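Local atomic coordinates of heavy metal-binding domain-containing protein (Pediococcus pentosaceus, PDB entry 3QKB), a protein that is of unknown function but belongs to the DUF74 family of putative heavy-metal-binding proteins and assembles from five copies. Residues T23-N28 / G81-T86. Numbering follows the deposited sequence.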
loop_
_atom_site.group_PDB
_atom_site.type_symbol
_atom_site.label_atom_id
_atom_site.label_comp_id
_atom_site.label_asym_id
_atom_site.label_seq_id
_atom_site.Cartn_x
_atom_site.Cartn_y
_atom_site.Cartn_z
ATOM N N THR A 23 0.275 11.669 -11.431
ATOM C CA THR A 23 -0.333 11.979 -10.125
ATOM C C THR A 23 -0.680 10.710 -9.321
ATOM O O THR A 23 -1.011 9.663 -9.884
ATOM C CB THR A 23 -1.611 12.836 -10.295
ATOM O OG1 THR A 23 -2.240 13.049 -9.029
ATOM C CG2 THR A 23 -2.588 12.149 -11.207
ATOM N N THR A 24 -0.597 10.833 -8.000
ATOM C CA THR A 24 -0.942 9.757 -7.059
ATOM C C THR A 24 -2.429 9.460 -6.993
ATOM O O THR A 24 -2.820 8.314 -6.801
ATOM C CB THR A 24 -0.465 10.100 -5.639
ATOM O OG1 THR A 24 0.951 9.907 -5.577
ATOM C CG2 THR A 24 -1.129 9.208 -4.613
ATOM N N GLU A 25 -3.246 10.499 -7.126
ATOM C CA GLU A 25 -4.692 10.378 -7.043
ATOM C C GLU A 25 -5.296 10.490 -8.440
ATOM O O GLU A 25 -4.572 10.554 -9.426
ATOM C CB GLU A 25 -5.238 11.447 -6.079
ATOM C CG GLU A 25 -4.723 11.309 -4.630
ATOM C CD GLU A 25 -5.150 10.000 -3.975
ATOM O OE1 GLU A 25 -6.370 9.759 -3.875
ATOM O OE2 GLU A 25 -4.266 9.204 -3.583
ATOM N N GLY A 26 -6.625 10.463 -8.521
ATOM C CA GLY A 26 -7.332 10.738 -9.766
ATOM C C GLY A 26 -7.315 12.218 -10.153
ATOM O O GLY A 26 -6.620 13.038 -9.539
ATOM N N ILE A 27 -8.059 12.533 -11.212
ATOM C CA ILE A 27 -8.326 13.913 -11.633
ATOM C C ILE A 27 -9.838 14.110 -11.827
ATOM O O ILE A 27 -10.528 13.201 -12.321
ATOM C CB ILE A 27 -7.517 14.294 -12.930
ATOM C CG1 ILE A 27 -7.941 13.464 -14.157
ATOM C CG2 ILE A 27 -6.018 14.120 -12.682
ATOM C CD1 ILE A 27 -7.136 13.758 -15.405
ATOM N N ASN A 28 -10.351 15.267 -11.397
ATOM C CA ASN A 28 -11.725 15.677 -11.718
ATOM C C ASN A 28 -11.743 16.318 -13.115
ATOM O O ASN A 28 -11.619 17.536 -13.265
ATOM C CB ASN A 28 -12.295 16.619 -10.641
ATOM C CG ASN A 28 -13.763 16.984 -10.892
ATOM N N GLY A 81 -3.340 7.728 -10.496
ATOM C CA GLY A 81 -3.384 6.619 -9.554
ATOM C C GLY A 81 -2.041 5.973 -9.286
ATOM O O GLY A 81 -2.001 4.795 -8.982
ATOM N N LEU A 82 -0.938 6.731 -9.394
ATOM C CA LEU A 82 0.393 6.174 -9.151
ATOM C C LEU A 82 0.515 5.659 -7.725
ATOM O O LEU A 82 0.101 6.330 -6.774
ATOM C CB LEU A 82 1.488 7.218 -9.399
ATOM C CG LEU A 82 2.963 6.812 -9.168
ATOM C CD1 LEU A 82 3.367 5.618 -10.024
ATOM C CD2 LEU A 82 3.871 8.014 -9.423
ATOM N N LYS A 83 1.044 4.446 -7.601
ATOM C CA LYS A 83 1.556 3.920 -6.335
ATOM C C LYS A 83 2.930 3.287 -6.561
ATOM O O LYS A 83 3.295 2.953 -7.699
ATOM C CB LYS A 83 0.608 2.882 -5.749
ATOM C CG LYS A 83 -0.794 3.389 -5.441
ATOM C CD LYS A 83 -0.859 4.463 -4.305
ATOM C CE LYS A 83 -2.263 5.157 -4.224
ATOM N NZ LYS A 83 -2.920 5.566 -5.584
ATOM N N TYR A 84 3.677 3.140 -5.469
ATOM C CA TYR A 84 4.970 2.471 -5.464
ATOM C C TYR A 84 4.985 1.376 -4.414
ATOM O O TYR A 84 4.596 1.619 -3.277
ATOM C CB TYR A 84 6.069 3.424 -5.072
ATOM C CG TYR A 84 6.350 4.572 -5.988
ATOM C CD1 TYR A 84 6.806 4.365 -7.268
ATOM C CD2 TYR A 84 6.288 5.877 -5.518
ATOM C CE1 TYR A 84 7.150 5.447 -8.095
ATOM C CE2 TYR A 84 6.611 6.947 -6.313
ATOM C CZ TYR A 84 7.040 6.744 -7.595
ATOM O OH TYR A 84 7.351 7.850 -8.352
ATOM N N ASN A 85 5.472 0.199 -4.776
ATOM C CA ASN A 85 5.920 -0.791 -3.798
ATOM C C ASN A 85 7.439 -0.740 -3.738
ATOM O O ASN A 85 8.086 -0.504 -4.766
ATOM C CB ASN A 85 5.453 -2.202 -4.186
ATOM C CG ASN A 85 3.938 -2.337 -4.217
ATOM O OD1 ASN A 85 3.202 -1.379 -3.917
ATOM N ND2 ASN A 85 3.461 -3.528 -4.568
ATOM N N THR A 86 8.000 -0.977 -2.548
ATOM C CA THR A 86 9.444 -1.042 -2.335
ATOM C C THR A 86 9.827 -2.326 -1.604
ATOM O O THR A 86 9.072 -2.814 -0.757
ATOM C CB THR A 86 9.943 0.170 -1.522
ATOM O OG1 THR A 86 9.052 0.426 -0.429
ATOM C CG2 THR A 86 10.015 1.390 -2.377
#
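The loop that leaves the short strand 21-22, outermost in the sheet of this chain, is fastened here to the corner where strand 78-91 bends, in the mixed sheet that each subunit brings to the five-chain assembly. Thr-23 lies against Leu-82, Thr-24 and Glu-25 against Gly-81 and Lys-83, and backbone carbonyls do most of the gripping. Leu-82 N gives a nearly straight bond to Thr-23 O (3.0 Å, 170° at the hydrogen), just past the end of the parallel pairing, where the corner at Gly-81 shifts the donor to Leu-82. Further along the loop, Glu-25 O takes Gly-81 N at 3.3 Å, the donor sitting well above the carbonyl plane rather than on a lone pair. Gly-81 makes the corner with a positive phi of 71°, and its CA approaches Thr-24 O at 3.3 Å in a CA-H...O contact.

That same Thr-24 O receives the ammonium of Lys-83 in its carbonyl plane, with NZ at 3.0 Å. The lysine reaches it by folding back: bends at chi2 (-66°) and chi4 bring NZ round to its own strand, where it also makes a weak bond to Leu-82 O. CG2 of Thr-24 is 4.2 Å from Lys-83 NZ, the two side chains crossing at about a right angle. Glu-25 OE2 stands 4.4 Å from Lys-83 NZ, too far for a salt bridge, while Glu-25 of the third subunit makes a long, weak ion pair with the same ammonium. With an alanine here, Thr-24 O would probably lose its ammonium donor, and the two Glu-25 carboxylates, of this chain and of the third subunit, a nearby positive charge. Thr-24 N, meanwhile, bonds to Thr-105 OG1 of the second subunit. The ammonium thus joins loop carbonyl and strand carbonyl, and its charge is probably offset in part by carboxylates of two chains, neither in close contact.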